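Local coordinates for protein putative secreted endoglycosylceramidase (Rhodococcus hoagii, PDB 6JYZ) that probably acts as a secreted family 5 glycoside hydrolase, an endogalactosylceramidase that would cleave the bond between sugar and ceramide in galactose-linked glycolipids, at residues Val121-Gln126 against Leu219-Asn224; Gly44-Gly49 against Arg83-Trp88; Val260-Ser265 against Val287-His292. All coordinates share one frame; numbering follows the deposited sequence.

Interaction 1: Val121-Gln126 against Leu219-Asn224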
loop_
_atom_site.group_PDB
_atom_site.type_symbol
_atom_site.label_atom_id
_atom_site.label_comp_id
_atom_site.label_asym_id
_atom_site.label_seq_id
_atom_site.Cartn_x
_atom_site.Cartn_y
_atom_site.Cartn_z
ATOM N N VAL A 121 -0.021 3.348 -7.095
ATOM C CA VAL A 121 1.229 3.386 -6.364
ATOM C C VAL A 121 1.979 2.112 -6.708
ATOM O O VAL A 121 1.450 1.002 -6.522
ATOM C CB VAL A 121 0.977 3.486 -4.850
ATOM C CG1 VAL A 121 2.278 3.248 -4.078
ATOM C CG2 VAL A 121 0.339 4.795 -4.475
ATOM N N LEU A 122 3.207 2.251 -7.218
ATOM C CA LEU A 122 4.050 1.080 -7.470
ATOM C C LEU A 122 4.796 0.733 -6.181
ATOM O O LEU A 122 5.628 1.517 -5.742
ATOM C CB LEU A 122 5.055 1.394 -8.591
ATOM C CG LEU A 122 4.396 1.712 -9.952
ATOM C CD1 LEU A 122 5.491 2.122 -10.909
ATOM C CD2 LEU A 122 3.660 0.495 -10.463
ATOM N N ASP A 123 4.488 -0.433 -5.628
ATOM C CA ASP A 123 5.071 -0.838 -4.352
ATOM C C ASP A 123 6.032 -2.005 -4.554
ATOM O O ASP A 123 5.598 -3.077 -4.947
ATOM C CB ASP A 123 3.919 -1.228 -3.409
ATOM C CG ASP A 123 4.302 -2.144 -2.277
ATOM O OD1 ASP A 123 5.415 -2.086 -1.754
ATOM O OD2 ASP A 123 3.436 -3.008 -1.945
ATOM N N MET A 124 7.305 -1.747 -4.257
ATOM C CA MET A 124 8.305 -2.817 -4.326
ATOM C C MET A 124 8.098 -3.670 -3.088
ATOM O O MET A 124 8.605 -3.333 -1.998
ATOM C CB MET A 124 9.691 -2.183 -4.382
ATOM C CG MET A 124 10.799 -3.169 -4.762
ATOM S SD MET A 124 10.712 -3.724 -6.519
ATOM C CE MET A 124 11.130 -2.213 -7.375
ATOM N N HIS A 125 7.305 -4.711 -3.224
ATOM C CA HIS A 125 6.762 -5.415 -2.077
ATOM C C HIS A 125 7.667 -6.553 -1.679
ATOM O O HIS A 125 8.330 -7.213 -2.482
ATOM C CB HIS A 125 5.368 -5.962 -2.408
ATOM C CG HIS A 125 4.504 -6.143 -1.181
ATOM N ND1 HIS A 125 4.277 -7.295 -0.449
ATOM C CD2 HIS A 125 3.853 -5.115 -0.577
ATOM C CE1 HIS A 125 3.454 -6.894 0.588
ATOM N NE2 HIS A 125 3.213 -5.620 0.503
ATOM N N GLN A 126 7.648 -6.905 -0.403
ATOM C CA GLN A 126 8.348 -8.094 0.121
ATOM C C GLN A 126 7.680 -8.434 1.442
ATOM O O GLN A 126 7.146 -7.548 2.125
ATOM C CB GLN A 126 9.851 -7.824 0.320
ATOM C CG GLN A 126 10.191 -6.762 1.378
ATOM C CD GLN A 126 10.118 -7.221 2.812
ATOM O OE1 GLN A 126 9.830 -6.387 3.758
ATOM N NE2 GLN A 126 10.374 -8.437 3.067
ATOM N N LEU A 219 9.092 2.732 -1.959
ATOM C CA LEU A 219 10.427 2.254 -2.267
ATOM C C LEU A 219 10.731 0.843 -1.808
ATOM O O LEU A 219 11.394 0.087 -2.510
ATOM C CB LEU A 219 11.457 3.217 -1.692
ATOM C CG LEU A 219 11.360 4.629 -2.256
ATOM C CD1 LEU A 219 12.405 5.521 -1.532
ATOM C CD2 LEU A 219 11.629 4.637 -3.763
ATOM N N LEU A 220 10.236 0.480 -0.613
ATOM C CA LEU A 220 10.339 -0.918 -0.185
ATOM C C LEU A 220 9.283 -1.159 0.872
ATOM O O LEU A 220 9.229 -0.391 1.889
ATOM C CB LEU A 220 11.730 -1.225 0.376
ATOM C CG LEU A 220 11.990 -2.680 0.778
ATOM C CD1 LEU A 220 11.819 -3.621 -0.407
ATOM C CD2 LEU A 220 13.372 -2.791 1.367
ATOM N N ASN A 221 8.480 -2.183 0.696
ATOM C CA ASN A 221 7.453 -2.475 1.702
ATOM C C ASN A 221 8.117 -2.947 2.984
ATOM O O ASN A 221 9.054 -3.784 2.933
ATOM C CB ASN A 221 6.612 -3.636 1.198
ATOM C CG ASN A 221 5.569 -4.024 2.226
ATOM O OD1 ASN A 221 4.680 -3.211 2.531
ATOM N ND2 ASN A 221 5.612 -5.231 2.739
ATOM N N GLU A 222 7.613 -2.476 4.119
ATOM C CA GLU A 222 7.963 -2.920 5.498
ATOM C C GLU A 222 9.417 -3.353 5.594
ATOM O O GLU A 222 9.711 -4.509 5.999
ATOM C CB GLU A 222 7.011 -4.018 5.947
ATOM C CG GLU A 222 5.595 -3.505 6.037
ATOM C CD GLU A 222 4.606 -4.412 6.737
ATOM O OE1 GLU A 222 4.909 -5.602 6.891
ATOM O OE2 GLU A 222 3.456 -3.960 7.042
ATOM N N PRO A 223 10.378 -2.440 5.375
ATOM C CA PRO A 223 11.777 -2.876 5.453
ATOM C C PRO A 223 12.075 -3.478 6.827
ATOM O O PRO A 223 11.760 -2.855 7.847
ATOM C CB PRO A 223 12.574 -1.606 5.194
ATOM C CG PRO A 223 11.615 -0.720 4.451
ATOM C CD PRO A 223 10.227 -1.030 5.008
ATOM N N ASN A 224 12.654 -4.670 6.863
ATOM C CA ASN A 224 12.906 -5.253 8.164
ATOM C C ASN A 224 14.156 -4.615 8.809
ATOM O O ASN A 224 15.024 -4.068 8.099
ATOM C CB ASN A 224 13.106 -6.763 8.078
ATOM C CG ASN A 224 11.857 -7.562 7.736
ATOM O OD1 ASN A 224 10.781 -7.019 7.200
ATOM N ND2 ASN A 224 11.895 -8.823 7.939
#
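Asn-221 lies against one face of the His-125 ring, with its amide turned only 19° from the ring plane. The pair sits at the C-terminal ends of the strands of a (beta/alpha)8 barrel, where family 5 enzymes have their active site. Asn-221, Glu-222 and Pro-223 form the Asn-Glu-Pro sequence familiar in this family. Asn-221 CB rests over the ring, 4.0 Å from the His-125 centroid, in a CH-pi contact. With CG opposite the backbone N (chi1 178°), the Asn-221 amide runs alongside the imidazole. Its ND2 then donates to Gln-126 O at 2.8 Å, within the carbonyl plane. Asn-221 N donates to Met-124 O at 2.9 Å, so main chain and side chain both tie this residue to segment 121-126. Leu-220 CD1 meets Gln-126 CG at 4.0 Å. Met-124 CB lies 3.4 Å from Leu-219 O. In the next shell, His-125 ND1 is hydrogen-bonded to Asp-152 OD2. An alanine in place of His-125 removes the ring, which is likely to leave one face of the Asn-221 amide without the ring it lies on and Asp-152 without its imidazole partner. Asn-221 OD1 is in turn hydrogen-bonded to Arg-83 NH2.

Interaction 2: Gly44-Gly49 against Arg83-Trp88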
loop_
_atom_site.group_PDB
_atom_site.type_symbol
_atom_site.label_atom_id
_atom_site.label_comp_id
_atom_site.label_asym_id
_atom_site.label_seq_id
_atom_site.Cartn_x
_atom_site.Cartn_y
_atom_site.Cartn_z
ATOM N N GLY A 44 -8.126 3.298 -1.414
ATOM C CA GLY A 44 -8.293 2.117 -2.260
ATOM C C GLY A 44 -7.750 0.885 -1.565
ATOM O O GLY A 44 -7.862 0.760 -0.335
ATOM N N ALA A 45 -7.141 -0.004 -2.357
ATOM C CA ALA A 45 -6.750 -1.318 -1.807
ATOM C C ALA A 45 -5.385 -1.712 -2.400
ATOM O O ALA A 45 -4.963 -1.262 -3.472
ATOM C CB ALA A 45 -7.776 -2.393 -2.179
ATOM N N ASN A 46 -4.722 -2.587 -1.645
ATOM C CA ASN A 46 -3.568 -3.351 -2.115
ATOM C C ASN A 46 -4.023 -4.466 -3.081
ATOM O O ASN A 46 -4.989 -5.192 -2.805
ATOM C CB ASN A 46 -2.841 -3.989 -0.932
ATOM C CG ASN A 46 -2.033 -2.972 -0.165
ATOM O OD1 ASN A 46 -0.838 -2.795 -0.475
ATOM N ND2 ASN A 46 -2.620 -2.265 0.791
ATOM N N VAL A 47 -3.262 -4.593 -4.171
ATOM C CA VAL A 47 -3.552 -5.594 -5.210
ATOM C C VAL A 47 -2.253 -6.352 -5.511
ATOM O O VAL A 47 -1.302 -5.715 -5.989
ATOM C CB VAL A 47 -4.076 -4.868 -6.464
ATOM C CG1 VAL A 47 -4.166 -5.826 -7.651
ATOM C CG2 VAL A 47 -5.470 -4.244 -6.159
ATOM N N ASN A 48 -2.243 -7.640 -5.231
ATOM C CA ASN A 48 -1.024 -8.434 -5.323
ATOM C C ASN A 48 -0.990 -9.351 -6.546
ATOM O O ASN A 48 -0.098 -10.192 -6.599
ATOM C CB ASN A 48 -0.804 -9.225 -4.048
ATOM C CG ASN A 48 -1.739 -10.383 -3.924
ATOM O OD1 ASN A 48 -2.687 -10.508 -4.710
ATOM N ND2 ASN A 48 -1.485 -11.285 -2.966
ATOM N N GLY A 49 -1.876 -9.169 -7.532
ATOM C CA GLY A 49 -1.924 -10.137 -8.634
ATOM C C GLY A 49 -0.646 -10.218 -9.443
ATOM O O GLY A 49 -0.469 -11.262 -10.106
ATOM N N ARG A 83 -2.591 0.198 -4.517
ATOM C CA ARG A 83 -1.191 -0.084 -4.177
ATOM C C ARG A 83 -0.878 -1.429 -4.832
ATOM O O ARG A 83 -1.327 -2.474 -4.400
ATOM C CB ARG A 83 -0.992 -0.049 -2.659
ATOM C CG ARG A 83 0.497 -0.259 -2.293
ATOM C CD ARG A 83 0.689 0.066 -0.821
ATOM N NE ARG A 83 2.046 -0.186 -0.332
ATOM C CZ ARG A 83 2.398 -1.171 0.495
ATOM N NH1 ARG A 83 1.597 -2.194 0.787
ATOM N NH2 ARG A 83 3.633 -1.089 1.039
ATOM N N LEU A 84 -0.134 -1.326 -5.943
ATOM C CA LEU A 84 0.149 -2.491 -6.780
ATOM C C LEU A 84 1.428 -3.157 -6.267
ATOM O O LEU A 84 2.512 -2.555 -6.348
ATOM C CB LEU A 84 0.260 -2.007 -8.232
ATOM C CG LEU A 84 0.321 -3.149 -9.241
ATOM C CD1 LEU A 84 -1.032 -3.863 -9.395
ATOM C CD2 LEU A 84 0.758 -2.581 -10.572
ATOM N N ASN A 85 1.260 -4.332 -5.686
ATOM C CA ASN A 85 2.396 -4.995 -5.024
ATOM C C ASN A 85 3.192 -5.752 -6.088
ATOM O O ASN A 85 2.733 -6.816 -6.548
ATOM C CB ASN A 85 1.848 -5.960 -3.963
ATOM C CG ASN A 85 0.739 -5.410 -3.080
ATOM O OD1 ASN A 85 -0.303 -6.086 -2.956
ATOM N ND2 ASN A 85 0.930 -4.267 -2.437
ATOM N N ILE A 86 4.356 -5.236 -6.402
ATOM C CA ILE A 86 5.211 -5.825 -7.439
ATOM C C ILE A 86 6.479 -6.381 -6.813
ATOM O O ILE A 86 6.781 -6.120 -5.639
ATOM C CB ILE A 86 5.534 -4.817 -8.537
ATOM C CG1 ILE A 86 6.358 -3.647 -8.026
ATOM C CG2 ILE A 86 4.236 -4.316 -9.232
ATOM C CD1 ILE A 86 6.892 -2.701 -9.112
ATOM N N ALA A 87 7.228 -7.197 -7.565
ATOM C CA ALA A 87 8.341 -7.970 -6.993
ATOM C C ALA A 87 9.646 -7.680 -7.689
ATOM O O ALA A 87 9.777 -7.871 -8.929
ATOM C CB ALA A 87 8.029 -9.454 -7.119
ATOM N N TRP A 88 10.643 -7.364 -6.898
ATOM C CA TRP A 88 12.002 -7.276 -7.411
ATOM C C TRP A 88 12.395 -8.585 -8.098
ATOM O O TRP A 88 13.047 -8.548 -9.182
ATOM C CB TRP A 88 12.933 -6.981 -6.212
ATOM C CG TRP A 88 14.403 -6.870 -6.544
ATOM C CD1 TRP A 88 15.019 -6.707 -7.779
ATOM C CD2 TRP A 88 15.449 -6.887 -5.560
ATOM N NE1 TRP A 88 16.373 -6.624 -7.595
ATOM C CE2 TRP A 88 16.663 -6.737 -6.268
ATOM C CE3 TRP A 88 15.448 -7.024 -4.144
ATOM C CZ2 TRP A 88 17.892 -6.712 -5.596
ATOM C CZ3 TRP A 88 16.682 -6.983 -3.494
ATOM C CH2 TRP A 88 17.880 -6.833 -4.203
HETATM O O HOH W 1 0.388 -6.834 -8.027
#
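Strands 44-47 and 83-86 run parallel, their axes 4.7 Å apart at closest and 10° from each other, with Asn-46 beside Arg-83 and Val-47 beside Leu-84. Three backbone bonds join them: Arg-83 N to Ala-45 O, Val-47 N to Arg-83 O, and Asn-85 N to Val-47 O. The side-chain contact centres on Asn-46 OD1, which accepts two hydrogen bonds. Arg-83 NH1 reaches it at 2.8 Å, tilted from the Asn-46 carbonyl plane. Asn-85 ND2 reaches it at 3.0 Å, in that plane and on a lone pair. The two amides are nearly coplanar, while the guanidinium stands 87° from the Asn-46 amide and meets OD1 with its edge. The Arg-83 chain is extended from CG to NE and runs alongside Asn-46. Asn-46 ND2 bonds to Gly-328 O and Trp-359 O, which fixes the amide's rotation. Arg-83 forms salt bridges to Asp-218, Glu-263 and Glu-329, and Asn-85 ND2 also bonds to Asp-123. On the other face of the sheet, Val-47 CG1 meets Leu-84 CD1 at 4.1 Å. Water 1 donates to Val-47 O at 2.9 Å and to Asn-85 O at 2.8 Å, bridging the two backbones. Helix 68-75 links the two strands as a beta-alpha-beta unit of the (beta/alpha)8 barrel. Strand 356-359 flanks the first and strand 119-124 the second, and helix 100-115 packs on Leu-84.

Interaction 3: Val260-Ser265 against Val287-His292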
loop_
_atom_site.group_PDB
_atom_site.type_symbol
_atom_site.label_atom_id
_atom_site.label_comp_id
_atom_site.label_asym_id
_atom_site.label_seq_id
_atom_site.Cartn_x
_atom_site.Cartn_y
_atom_site.Cartn_z
ATOM N N VAL A 260 7.414 10.110 -3.825
ATOM C CA VAL A 260 8.233 9.043 -3.225
ATOM C C VAL A 260 7.551 8.667 -1.930
ATOM O O VAL A 260 7.517 9.497 -1.008
ATOM C CB VAL A 260 9.658 9.513 -3.029
ATOM C CG1 VAL A 260 10.335 8.477 -2.120
ATOM C CG2 VAL A 260 10.341 9.542 -4.413
ATOM N N ILE A 261 7.050 7.443 -1.850
ATOM C CA ILE A 261 6.338 6.978 -0.670
ATOM C C ILE A 261 7.352 6.130 0.095
ATOM O O ILE A 261 7.937 5.180 -0.440
ATOM C CB ILE A 261 5.132 6.164 -1.147
ATOM C CG1 ILE A 261 4.134 7.154 -1.785
ATOM C CG2 ILE A 261 4.479 5.406 -0.009
ATOM C CD1 ILE A 261 3.057 6.459 -2.645
ATOM N N PHE A 262 7.610 6.515 1.347
ATOM C CA PHE A 262 8.646 5.834 2.128
ATOM C C PHE A 262 8.054 5.425 3.465
ATOM O O PHE A 262 7.139 6.061 3.999
ATOM C CB PHE A 262 9.885 6.708 2.323
ATOM C CG PHE A 262 9.674 7.833 3.291
ATOM C CD1 PHE A 262 9.092 9.045 2.922
ATOM C CD2 PHE A 262 10.074 7.706 4.636
ATOM C CE1 PHE A 262 8.864 10.030 3.873
ATOM C CE2 PHE A 262 9.851 8.700 5.554
ATOM C CZ PHE A 262 9.243 9.880 5.181
ATOM N N GLU A 263 8.636 4.327 4.000
ATOM C CA GLU A 263 8.044 3.669 5.163
ATOM C C GLU A 263 9.002 3.688 6.340
ATOM O O GLU A 263 10.235 3.594 6.160
ATOM C CB GLU A 263 7.684 2.225 4.825
ATOM C CG GLU A 263 6.598 2.176 3.722
ATOM C CD GLU A 263 6.233 0.763 3.426
ATOM O OE1 GLU A 263 6.150 -0.080 4.316
ATOM O OE2 GLU A 263 6.020 0.438 2.191
ATOM N N PRO A 264 8.526 3.614 7.575
ATOM C CA PRO A 264 9.398 3.209 8.690
ATOM C C PRO A 264 9.635 1.707 8.540
ATOM O O PRO A 264 9.093 1.024 7.661
ATOM C CB PRO A 264 8.452 3.491 9.888
ATOM C CG PRO A 264 7.085 3.102 9.375
ATOM C CD PRO A 264 7.086 3.612 7.925
ATOM N N SER A 265 10.455 1.152 9.425
ATOM C CA SER A 265 10.681 -0.278 9.432
ATOM C C SER A 265 9.372 -1.019 9.704
ATOM O O SER A 265 8.366 -0.459 10.197
ATOM C CB SER A 265 11.738 -0.752 10.423
ATOM O OG SER A 265 11.143 -1.107 11.695
ATOM N N VAL A 287 8.290 13.702 -0.983
ATOM C CA VAL A 287 8.160 12.477 -0.175
ATOM C C VAL A 287 6.843 12.456 0.589
ATOM O O VAL A 287 6.253 13.487 0.935
ATOM C CB VAL A 287 9.347 12.351 0.821
ATOM C CG1 VAL A 287 10.668 12.198 0.069
ATOM C CG2 VAL A 287 9.388 13.466 1.876
ATOM N N VAL A 288 6.381 11.235 0.866
ATOM C CA VAL A 288 5.119 10.943 1.558
ATOM C C VAL A 288 5.411 9.856 2.581
ATOM O O VAL A 288 5.940 8.795 2.203
ATOM C CB VAL A 288 4.067 10.480 0.530
ATOM C CG1 VAL A 288 2.827 9.962 1.266
ATOM C CG2 VAL A 288 3.731 11.594 -0.478
ATOM N N PHE A 289 5.099 10.116 3.852
ATOM C CA PHE A 289 5.351 9.135 4.903
ATOM C C PHE A 289 4.217 8.115 4.975
ATOM O O PHE A 289 3.026 8.481 4.986
ATOM C CB PHE A 289 5.464 9.899 6.229
ATOM C CG PHE A 289 5.798 9.010 7.409
ATOM C CD1 PHE A 289 6.861 8.113 7.349
ATOM C CD2 PHE A 289 5.017 9.018 8.562
ATOM C CE1 PHE A 289 7.157 7.269 8.442
ATOM C CE2 PHE A 289 5.342 8.166 9.640
ATOM C CZ PHE A 289 6.377 7.309 9.557
ATOM N N SER A 290 4.555 6.824 4.945
ATOM C CA SER A 290 3.573 5.767 4.765
ATOM C C SER A 290 3.777 4.627 5.771
ATOM O O SER A 290 4.072 3.495 5.382
ATOM C CB SER A 290 3.656 5.286 3.333
ATOM O OG SER A 290 2.565 4.452 3.017
ATOM N N PRO A 291 3.576 4.865 7.071
ATOM C CA PRO A 291 3.478 3.777 8.052
ATOM C C PRO A 291 2.193 3.003 7.814
ATOM O O PRO A 291 1.237 3.504 7.194
ATOM C CB PRO A 291 3.405 4.540 9.387
ATOM C CG PRO A 291 2.627 5.797 9.020
ATOM C CD PRO A 291 3.185 6.169 7.640
ATOM N N HIS A 292 2.192 1.755 8.233
ATOM C CA HIS A 292 1.047 0.861 8.150
ATOM C C HIS A 292 0.349 0.860 9.494
ATOM O O HIS A 292 0.940 0.515 10.521
ATOM C CB HIS A 292 1.437 -0.560 7.714
ATOM C CG HIS A 292 2.109 -0.513 6.363
ATOM N ND1 HIS A 292 2.736 -1.625 5.823
ATOM C CD2 HIS A 292 2.202 0.499 5.445
ATOM C CE1 HIS A 292 3.192 -1.282 4.599
ATOM N NE2 HIS A 292 2.902 -0.001 4.338
HETATM O O HOH W 2 5.017 1.184 6.542
#
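The rings of Phe-262 and Phe-289 meet obliquely, with their planes at 43° and their centroids 5.5 Å apart. The nearest ring atoms are Phe-262 CE2 and Phe-289 CD1, at 3.5 Å. Phe-262 has CG between its backbone N and carbonyl carbon (chi1 73°), which swings the ring across the neighbouring strand. Phe-289 CA then lies over a face of that ring in a CH-pi contact. Pro-264 crosses Phe-289 at about a right angle, its CD 3.7 Å from Phe-289 CE1. Pro-264 also crosses Pro-291, with CG 4.0 Å from Pro-291 CB. Tyr-321 meets both phenylalanine rings from outside the two segments.

The opposite face of the sheet carries Ile-261 and Val-288, which lie side by side and point the same way. Beyond them the packing is tight: Ile-261 CG2 comes within 3.4 Å of Ser-290 CB. In the backbone, Val-288 N is hydrogen-bonded to Val-260 O, Phe-262 N to Val-288 O, and Ser-290 N to Phe-262 O.

Past the strand ends, Glu-263 and His-292 meet at a slant, with carboxylate and ring planes also 43° apart. Glu-263 OE1 is 3.2 Å from His-292 CE1, but makes no hydrogen bond to the ring. Water 2 sits over one face of the imidazole and donates to Glu-263 OE1 and, at 2.8 Å, to Ser-290 O. Glu-222 engages both residues: its N bonds to Glu-263 OE1, and its OE2 to His-292 ND1. The strands belong to a (beta/alpha)8 barrel, and the polar groups lie past their C-terminal ends, where such barrels carry their active sites. The polar cluster is consistent with the active-site end of a family 5 glycoside hydrolase.

How the interactions relate
From the N terminus, interaction 2 comes first and closes the loop from strand 38-47 through helix 68-75 to strand 81-86. Interaction 1 follows, joining the end of strand 119-124 to the loop after strand 214-218, with helices 177-187 and 193-206 between. Interaction 3 comes last and closes the short crossover from strand 259-262 to strand 287-289. The three run in series, so none nests in or crosses another. In space they adjoin around the C-terminal ends of the barrel strands. The centres of interactions 2 and 3 are about 15 Å apart, and each lies about 9 Å from that of interaction 1. Arg-83 reaches both other contacts.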